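Local atomic coordinates of RRNA methyltransferase (Streptomyces viridochromogenes, PDB entry 1O9G), a protein that methylates N1 of guanine 2535 in 23S ribosomal RNA with S-adenosyl-L-methionine as methyl donor, and so confers resistance to the orthosomycin antibiotic avilamycin. Residues Tyr4-Arg10 / Arg34-Glu38; Ala211-Arg217 / Gly233-Met239. The protein carries 3 engineered substitutions. All coordinates share one frame; numbering follows the deposited sequence.

Contact 1. Residues Tyr4-Arg10 / Arg34-Glu38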
ATOM      1  N   TYR A   4       5.394  17.746  -5.222  1.00 37.76           N
ATOM      2  CA  TYR A   4       6.209  16.642  -4.729  1.00 34.08           C
ATOM      3  C   TYR A   4       7.374  17.172  -3.896  1.00 34.92           C
ATOM      4  O   TYR A   4       8.210  17.912  -4.394  1.00 39.06           O
ATOM      5  CB  TYR A   4       6.739  15.796  -5.883  1.00 34.00           C
ATOM      6  CG  TYR A   4       5.669  15.036  -6.626  1.00 32.46           C
ATOM      7  CD1 TYR A   4       5.146  13.852  -6.113  1.00 28.82           C
ATOM      8  CD2 TYR A   4       5.180  15.488  -7.844  1.00 35.38           C
ATOM      9  CE1 TYR A   4       4.168  13.154  -6.787  1.00 29.81           C
ATOM     10  CE2 TYR A   4       4.195  14.792  -8.523  1.00 34.84           C
ATOM     11  CZ  TYR A   4       3.701  13.619  -7.991  1.00 33.27           C
ATOM     12  OH  TYR A   4       2.731  12.907  -8.656  1.00 33.41           O
ATOM     13  N   ARG A   5       7.383  16.804  -2.619  1.00 33.11           N
ATOM     14  CA  ARG A   5       8.415  17.177  -1.665  1.00 34.02           C
ATOM     15  C   ARG A   5       9.567  16.172  -1.637  1.00 33.90           C
ATOM     16  O   ARG A   5      10.710  16.529  -1.366  1.00 36.60           O
ATOM     17  CB  ARG A   5       7.780  17.279  -0.275  1.00 33.15           C
ATOM     18  CG  ARG A   5       8.565  18.080   0.722  1.00 36.15           C
ATOM     19  CD  ARG A   5       7.924  18.146   2.088  1.00 34.98           C
ATOM     20  NE  ARG A   5       6.635  18.835   2.032  1.00 34.71           N
ATOM     21  CZ  ARG A   5       5.524  18.428   2.639  1.00 31.60           C
ATOM     22  NH1 ARG A   5       5.504  17.334   3.393  1.00 29.29           N
ATOM     23  NH2 ARG A   5       4.410  19.134   2.512  1.00 32.83           N
ATOM     24  N   HIS A   6       9.257  14.909  -1.927  1.00 31.78           N
ATOM     25  CA  HIS A   6      10.195  13.796  -1.765  1.00 32.80           C
ATOM     26  C   HIS A   6      10.520  13.156  -3.087  1.00 34.52           C
ATOM     27  O   HIS A   6      11.685  12.914  -3.396  1.00 37.59           O
ATOM     28  CB  HIS A   6       9.601  12.751  -0.822  1.00 31.13           C
ATOM     29  CG  HIS A   6       9.460  13.244   0.574  1.00 31.38           C
ATOM     30  ND1 HIS A   6       8.294  13.807   1.041  1.00 29.32           N
ATOM     31  CD2 HIS A   6      10.340  13.279   1.602  1.00 32.37           C
ATOM     32  CE1 HIS A   6       8.468  14.187   2.293  1.00 29.15           C
ATOM     33  NE2 HIS A   6       9.698  13.873   2.660  1.00 33.07           N
ATOM     34  N   ALA A   7       9.472  12.862  -3.849  1.00 33.15           N
ATOM     35  CA  ALA A   7       9.589  12.359  -5.200  1.00 35.10           C
ATOM     36  C   ALA A   7       9.714  13.555  -6.147  1.00 37.35           C
ATOM     37  O   ALA A   7       8.845  13.782  -6.982  1.00 37.70           O
ATOM     38  CB  ALA A   7       8.355  11.489  -5.546  1.00 33.53           C
ATOM     39  N   VAL A   8      10.810  14.305  -6.002  1.00 40.97           N
ATOM     40  CA  VAL A   8      11.000  15.610  -6.644  1.00 44.67           C
ATOM     41  C   VAL A   8      11.333  15.477  -8.130  1.00 48.28           C
ATOM     42  O   VAL A   8      10.849  16.256  -8.952  1.00 51.00           O
ATOM     43  CB  VAL A   8      12.127  16.419  -5.939  1.00 48.28           C
ATOM     44  CG1 VAL A   8      12.436  17.720  -6.690  1.00 54.41           C
ATOM     45  CG2 VAL A   8      11.750  16.701  -4.491  1.00 46.21           C
ATOM     46  N   GLU A   9      12.165  14.499  -8.469  1.00100.00           N
ATOM     47  CA  GLU A   9      12.466  14.203  -9.865  1.00100.00           C
ATOM     48  C   GLU A   9      11.721  12.940 -10.281  1.00 96.30           C
ATOM     49  O   GLU A   9      11.724  11.944  -9.552  1.00 97.12           O
ATOM     50  CB  GLU A   9      13.975  14.050 -10.067  1.00 95.35           C
ATOM     51  CG  GLU A   9      14.727  15.373 -10.015  1.00 96.55           C
ATOM     52  CD  GLU A   9      15.905  15.351  -9.058  1.00 99.28           C
ATOM     53  OE1 GLU A   9      16.869  14.599  -9.316  1.00 97.01           O
ATOM     54  OE2 GLU A   9      15.871  16.090  -8.052  1.00100.00           O
ATOM     55  N   ARG A  10      11.068  12.996 -11.441  1.00 93.65           N
ATOM     56  CA  ARG A  10      10.302  11.862 -11.956  1.00 89.64           C
ATOM     57  C   ARG A  10      11.242  10.697 -12.255  1.00 82.81           C
ATOM     58  O   ARG A  10      12.135  10.802 -13.101  1.00 79.72           O
ATOM     59  CB  ARG A  10       9.515  12.253 -13.211  1.00 90.37           C
ATOM     60  CG  ARG A  10       8.547  11.182 -13.703  1.00 86.67           C
ATOM     61  CD  ARG A  10       7.259  11.727 -14.317  1.00 93.77           C
ATOM     62  NE  ARG A  10       7.505  12.644 -15.433  1.00 98.23           N
ATOM     63  CZ  ARG A  10       6.615  12.963 -16.377  1.00100.00           C
ATOM     64  NH1 ARG A  10       5.389  12.446 -16.370  1.00100.00           N
ATOM     65  NH2 ARG A  10       6.956  13.811 -17.342  1.00100.00           N
ATOM     66  N   ARG A  34       4.857   7.144  -8.347  1.00 17.85           N
ATOM     67  CA  ARG A  34       5.403   8.384  -7.817  1.00 19.35           C
ATOM     68  C   ARG A  34       4.584   8.918  -6.640  1.00 17.96           C
ATOM     69  O   ARG A  34       5.133   9.399  -5.647  1.00 18.84           O
ATOM     70  CB  ARG A  34       5.499   9.432  -8.916  1.00 21.79           C
ATOM     71  CG  ARG A  34       6.185  10.691  -8.489  1.00 24.16           C
ATOM     72  CD  ARG A  34       6.305  11.712  -9.573  1.00 29.95           C
ATOM     73  NE  ARG A  34       7.280  12.733  -9.215  1.00 31.90           N
ATOM     74  CZ  ARG A  34       7.491  13.834  -9.926  1.00 39.39           C
ATOM     75  NH1 ARG A  34       6.797  14.064 -11.036  1.00 43.12           N
ATOM     76  NH2 ARG A  34       8.400  14.716  -9.534  1.00 42.91           N
ATOM     77  N   LEU A  35       3.275   8.847  -6.754  1.00 17.41           N
ATOM     78  CA  LEU A  35       2.404   9.306  -5.696  1.00 16.77           C
ATOM     79  C   LEU A  35       2.513   8.369  -4.498  1.00 15.72           C
ATOM     80  O   LEU A  35       2.469   8.808  -3.346  1.00 15.59           O
ATOM     81  CB  LEU A  35       0.962   9.426  -6.192  1.00 18.69           C
ATOM     82  CG  LEU A  35      -0.047   9.949  -5.195  1.00 19.24           C
ATOM     83  CD1 LEU A  35       0.397  11.293  -4.618  1.00 20.32           C
ATOM     84  CD2 LEU A  35      -1.412  10.086  -5.833  1.00 20.78           C
ATOM     85  N   ALA A  36       2.629   7.077  -4.751  1.00 15.43           N
ATOM     86  CA  ALA A  36       2.779   6.119  -3.638  1.00 14.50           C
ATOM     87  C   ALA A  36       3.993   6.446  -2.782  1.00 14.37           C
ATOM     88  O   ALA A  36       3.907   6.508  -1.546  1.00 14.04           O
ATOM     89  CB  ALA A  36       2.876   4.705  -4.149  1.00 14.87           C
ATOM     90  N   THR A  37       5.116   6.682  -3.431  1.00 15.24           N
ATOM     91  CA  THR A  37       6.353   6.933  -2.695  1.00 15.34           C
ATOM     92  C   THR A  37       6.307   8.319  -2.020  1.00 15.84           C
ATOM     93  O   THR A  37       6.817   8.478  -0.928  1.00 16.19           O
ATOM     94  CB  THR A  37       7.570   6.720  -3.577  1.00 17.37           C
ATOM     95  OG1 THR A  37       8.745   6.861  -2.773  1.00 20.93           O
ATOM     96  CG2 THR A  37       7.693   7.736  -4.650  1.00 18.41           C
ATOM     97  N   GLU A  38       5.633   9.290  -2.630  1.00 15.96           N
ATOM     98  CA  GLU A  38       5.463  10.612  -2.030  1.00 16.21           C
ATOM     99  C   GLU A  38       4.670  10.510  -0.727  1.00 14.97           C
ATOM    100  O   GLU A  38       5.065  11.055   0.289  1.00 16.58           O
ATOM    101  CB  GLU A  38       4.772  11.571  -3.008  1.00 18.61           C
ATOM    102  CG  GLU A  38       4.492  12.964  -2.456  1.00 19.79           C
ATOM    103  CD  GLU A  38       5.726  13.834  -2.269  1.00 21.71           C
ATOM    104  OE1 GLU A  38       6.786  13.539  -2.847  1.00 22.92           O
ATOM    105  OE2 GLU A  38       5.630  14.851  -1.548  1.00 25.14           O
TER

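Contact 2. Residues Ala211-Arg217 / Gly233-Met239. Engineered in segment 233-239: Met-239 (natural residue Leu).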
ATOM      1  N   ALA A 211      -2.514   7.083   6.764  1.00 12.25           N
ATOM      2  CA  ALA A 211      -2.560   7.844   5.503  1.00 12.36           C
ATOM      3  C   ALA A 211      -3.606   7.161   4.611  1.00 12.37           C
ATOM      4  O   ALA A 211      -3.514   5.980   4.305  1.00 13.52           O
ATOM      5  CB  ALA A 211      -1.245   7.844   4.829  1.00 13.67           C
ATOM      6  N   VAL A 212      -4.600   7.937   4.206  1.00 13.49           N
ATOM      7  CA  VAL A 212      -5.630   7.467   3.285  1.00 15.34           C
ATOM      8  C   VAL A 212      -5.700   8.360   2.057  1.00 15.26           C
ATOM      9  O   VAL A 212      -5.510   9.568   2.137  1.00 15.56           O
ATOM     10  CB  VAL A 212      -6.991   7.371   3.989  1.00 18.17           C
ATOM     11  CG1 VAL A 212      -6.909   6.466   5.208  1.00 18.51           C
ATOM     12  CG2 VAL A 212      -7.483   8.705   4.427  1.00 21.04           C
ATOM     13  N   THR A 213      -5.991   7.752   0.925  1.00 15.68           N
ATOM     14  CA  THR A 213      -6.104   8.456  -0.340  1.00 17.55           C
ATOM     15  C   THR A 213      -7.386   8.038  -1.067  1.00 17.77           C
ATOM     16  O   THR A 213      -7.912   6.939  -0.868  1.00 18.39           O
ATOM     17  CB  THR A 213      -4.809   8.256  -1.169  1.00 17.49           C
ATOM     18  OG1 THR A 213      -4.909   8.941  -2.412  1.00 22.24           O
ATOM     19  CG2 THR A 213      -4.554   6.798  -1.507  1.00 18.49           C
ATOM     20  N   ASP A 214      -7.910   8.950  -1.875  1.00 20.07           N
ATOM     21  CA  ASP A 214      -9.214   8.805  -2.545  1.00 24.27           C
ATOM     22  C   ASP A 214      -9.192   9.658  -3.804  1.00 25.82           C
ATOM     23  O   ASP A 214      -8.349  10.536  -3.951  1.00 25.00           O
ATOM     24  CB  ASP A 214     -10.313   9.323  -1.607  1.00 27.54           C
ATOM     25  CG  ASP A 214     -11.684   8.686  -1.826  1.00 32.88           C
ATOM     26  OD1 ASP A 214     -11.984   8.126  -2.909  1.00 36.72           O
ATOM     27  OD2 ASP A 214     -12.557   8.734  -0.933  1.00 38.38           O
ATOM     28  N   ARG A 215     -10.139   9.402  -4.694  1.00 36.54           N
ATOM     29  CA  ARG A 215     -10.425  10.292  -5.803  1.00 38.40           C
ATOM     30  C   ARG A 215     -11.334  11.387  -5.272  1.00 36.26           C
ATOM     31  O   ARG A 215     -12.565  11.284  -5.314  1.00 37.98           O
ATOM     32  CB  ARG A 215     -11.108   9.525  -6.931  1.00 42.50           C
ATOM     33  CG  ARG A 215     -11.257  10.307  -8.220  1.00 46.72           C
ATOM     34  CD  ARG A 215     -10.043  10.204  -9.130  1.00 52.11           C
ATOM     35  NE  ARG A 215      -9.745   8.825  -9.532  1.00 57.03           N
ATOM     36  CZ  ARG A 215      -8.536   8.371  -9.872  1.00 60.72           C
ATOM     37  NH1 ARG A 215      -7.474   9.176  -9.863  1.00 60.81           N
ATOM     38  NH2 ARG A 215      -8.385   7.098 -10.233  1.00 65.05           N
ATOM     39  N   SER A 216     -10.721  12.427  -4.731  1.00 33.35           N
ATOM     40  CA  SER A 216     -11.472  13.577  -4.256  1.00 32.61           C
ATOM     41  C   SER A 216     -10.585  14.797  -4.116  1.00 31.25           C
ATOM     42  O   SER A 216      -9.383  14.733  -4.318  1.00 30.37           O
ATOM     43  CB  SER A 216     -12.144  13.274  -2.931  1.00 31.30           C
ATOM     44  OG  SER A 216     -11.204  13.362  -1.901  1.00 30.66           O
ATOM     45  N   ARG A 217     -11.206  15.925  -3.801  1.00 31.67           N
ATOM     46  CA  ARG A 217     -10.471  17.171  -3.634  1.00 32.91           C
ATOM     47  C   ARG A 217      -9.953  17.283  -2.202  1.00 30.39           C
ATOM     48  O   ARG A 217      -8.916  17.901  -1.965  1.00 31.38           O
ATOM     49  CB  ARG A 217     -11.353  18.377  -3.996  1.00 36.07           C
ATOM     50  CG  ARG A 217     -12.112  18.274  -5.335  1.00 40.87           C
ATOM     51  CD  ARG A 217     -11.400  17.522  -6.470  1.00 43.37           C
ATOM     52  NE  ARG A 217     -10.394  18.346  -7.149  1.00 48.65           N
ATOM     53  CZ  ARG A 217      -9.179  17.932  -7.526  1.00 50.38           C
ATOM     54  NH1 ARG A 217      -8.766  16.688  -7.293  1.00 49.58           N
ATOM     55  NH2 ARG A 217      -8.362  18.776  -8.144  1.00 54.20           N
ATOM     56  N   GLY A 233      -3.062  15.617  -9.108  1.00 42.95           N
ATOM     57  CA  GLY A 233      -3.981  15.192 -10.148  1.00 55.04           C
ATOM     58  C   GLY A 233      -5.412  15.147  -9.625  1.00 52.35           C
ATOM     59  O   GLY A 233      -5.881  16.099  -8.924  1.00 51.76           O
ATOM     60  N   THR A 234      -6.085  14.019  -9.912  1.00 58.07           N
ATOM     61  CA  THR A 234      -7.460  13.798  -9.461  1.00 59.47           C
ATOM     62  C   THR A 234      -7.545  13.158  -8.055  1.00 47.73           C
ATOM     63  O   THR A 234      -8.638  12.839  -7.584  1.00 52.20           O
ATOM     64  CB  THR A 234      -8.212  12.915 -10.489  1.00 79.88           C
ATOM     65  OG1 THR A 234      -7.737  13.182 -11.817  1.00 98.79           O
ATOM     66  CG2 THR A 234      -9.686  13.283 -10.567  1.00 91.44           C
ATOM     67  N   ARG A 235      -6.404  12.980  -7.389  1.00 28.88           N
ATOM     68  CA  ARG A 235      -6.358  12.287  -6.103  1.00 26.44           C
ATOM     69  C   ARG A 235      -5.969  13.228  -4.949  1.00 25.34           C
ATOM     70  O   ARG A 235      -5.225  14.166  -5.138  1.00 27.64           O
ATOM     71  CB  ARG A 235      -5.342  11.152  -6.161  1.00 26.79           C
ATOM     72  CG  ARG A 235      -5.848   9.843  -6.791  1.00 29.05           C
ATOM     73  CD  ARG A 235      -4.885   8.681  -6.555  1.00 31.77           C
ATOM     74  NE  ARG A 235      -5.251   7.433  -7.244  1.00 35.18           N
ATOM     75  CZ  ARG A 235      -5.033   7.207  -8.526  1.00 36.00           C
ATOM     76  NH1 ARG A 235      -5.378   6.044  -9.075  1.00 40.97           N
ATOM     77  NH2 ARG A 235      -4.472   8.145  -9.286  1.00 36.48           N
ATOM     78  N   SER A 236      -6.517  12.987  -3.761  1.00 23.45           N
ATOM     79  CA  SER A 236      -6.032  13.629  -2.558  1.00 23.25           C
ATOM     80  C   SER A 236      -5.654  12.570  -1.523  1.00 20.74           C
ATOM     81  O   SER A 236      -6.027  11.412  -1.631  1.00 20.18           O
ATOM     82  CB  SER A 236      -7.057  14.601  -1.979  1.00 26.13           C
ATOM     83  OG  SER A 236      -8.203  13.920  -1.526  1.00 28.33           O
ATOM     84  N   ALA A 237      -4.883  12.986  -0.540  1.00 20.52           N
ATOM     85  CA  ALA A 237      -4.552  12.158   0.600  1.00 19.14           C
ATOM     86  C   ALA A 237      -4.635  12.986   1.861  1.00 19.04           C
ATOM     87  O   ALA A 237      -4.513  14.203   1.818  1.00 23.62           O
ATOM     88  CB  ALA A 237      -3.181  11.563   0.435  1.00 19.88           C
ATOM     89  N   VAL A 238      -4.852  12.299   2.975  1.00 17.28           N
ATOM     90  CA  VAL A 238      -4.841  12.913   4.294  1.00 17.64           C
ATOM     91  C   VAL A 238      -4.135  11.936   5.231  1.00 16.09           C
ATOM     92  O   VAL A 238      -4.231  10.736   5.061  1.00 17.00           O
ATOM     93  CB  VAL A 238      -6.273  13.266   4.774  1.00 18.55           C
ATOM     94  CG1 VAL A 238      -7.117  12.030   4.987  1.00 17.96           C
ATOM     95  CG2 VAL A 238      -6.197  14.131   6.022  1.00 21.43           C
HETATM   96  N   MSE A 239      -3.410  12.511   6.194  1.00 17.86           N
HETATM   97  CA  MSE A 239      -2.744  11.713   7.216  1.00 17.59           C
HETATM   98  C   MSE A 239      -3.158  12.198   8.586  1.00 17.36           C
HETATM   99  O   MSE A 239      -3.238  13.378   8.812  1.00 19.67           O
HETATM  100  CB  MSE A 239      -1.229  11.904   7.127  1.00 22.04           C
HETATM  101  CG  MSE A 239      -0.611  11.573   5.808  1.00 26.57           C
HETATM  102 SE   MSE A 239       1.292  11.869   5.841  1.00 38.49          SE
HETATM  103  CE  MSE A 239       1.409  13.171   7.329  1.00 41.55           C
TER
HETATM  104  O   HOH W   1      -7.003  16.712  -5.303  1.00 41.72           O
HETATM  105  O   HOH W   2     -11.046  14.648  -7.994  1.00 39.52           O

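Contact 1. Residues Tyr4-Arg10 / Arg34-Glu38
Arg-34 lays its guanidinium flat over one face of the Tyr-4 ring, the planes only 4° apart and Arg-34 CZ 3.9 Å from the ring centroid, a cation-pi stack. Its CD adds a CH-pi contact on the ring. Arg-34 NH2 (2.8 Å) and NE (2.9 Å) both hydrogen-bond to Ala-7 O, a side-on grip lying in the guanidinium plane. The chain reaches this far because it runs extended from CG to NE (chi2 179°), while Arg-10 N sits over the face turned away from Tyr-4.

One helical turn on, the carboxylate of Glu-38 collects three backbone N-H groups. Glu-38 OE2 takes Arg-5 N at 2.8 Å, whereas OE1 of the same residue receives both His-6 N, through the syn lone pair, and Ala-7 N at 2.9 Å, almost in line with the C-O bond. A bend at chi2 (71°) lifts the carboxylate to them. Arg-42, a turn further along the helix, forms a salt bridge to OE2, and Ala-7 CB touches both Arg-34 CG and Thr-37 CG2.

Arginine thus holds a carbonyl and glutamate a run of amides, clamping the N-terminal loop, with its inverse gamma turn at Ala-7, to helix 33-45; the amides and Arg-42 would be expected to favour an ionised Glu-38.

Contact 2. Residues Ala211-Arg217 / Gly233-Met239
Val-212 and Val-238 form a hydrogen-bonded antiparallel pair, N to O 2.9 Å in both directions, within two strands whose axes approach to 4.7 Å at 161°; Asp-214 and Ser-236 repeat the pattern with longer bonds.

Val-212 CG2 and Val-238 CG1 stand side by side on one face of the sheet, tight at 3.4 Å. On the other face Thr-213 CB packs on Ala-237 CB, and Ala-211 CB meets CG of the engineered selenomethionine Met-239. With OG1 anti to the backbone N (chi1 180°), Thr-213 turns its hydroxyl across to Ser-236 O, 2.8 Å from OG1 and well above the carbonyl plane. That oxygen also accepts Asp-214 N, giving it two donors, while the Asp-214 carboxylate turns to Val-188 N.

Beyond the Asp-214/Ser-236 pair the ladder of backbone bonds ends, though the chains stay close. Ser-216 OG and Ser-236 OG share a hydrogen bond of 3.1 Å, and a water bridges Ser-216 O to Arg-235 O. Arg-215, bent at chi2 and chi3, runs its CD alongside Thr-234, against its O and CG2, and brings Arg-215 NH1 over a face of the Arg-235 guanidinium, 3.2 Å from Arg-235 NH2; the planes are 63° apart, so this is a close approach of like charges and no stack. Arg-217 NH1 makes a weak hydrogen bond to Gly-233 O, at 3.4 Å.

Strand 209-214 also pairs with parallel strand 171-175, and strand 235-241 with edge strand 228-232. The 3-2-1-4-5-7-6 strand order, with 235-241 inserted antiparallel, is the signature of the class I, Rossmann-like methyltransferase fold.

In the fold
Contact 2 is mostly buried and lies within the central sheet, whereas contact 1 ties a largely exposed N-terminal loop to a helix packed on that sheet; their centres lie about 15 Å apart. Helix 33-45 connects them: Leu-35 CD2 of contact 1 packs 3.8 Å from Arg-235 CD of contact 2, and Ile-39, further along the helix, touches Ala-211 and Ala-237. Strand 228-232 serves both, meeting Tyr-4 and Leu-35 on one hand and Ala-237 and Val-238 on the other. The chemistry follows position. In contact 1 charged side chains bind the backbone of an irregular loop, while in contact 2 backbone pairs with backbone, and arginines meet where the two strands give way to loop.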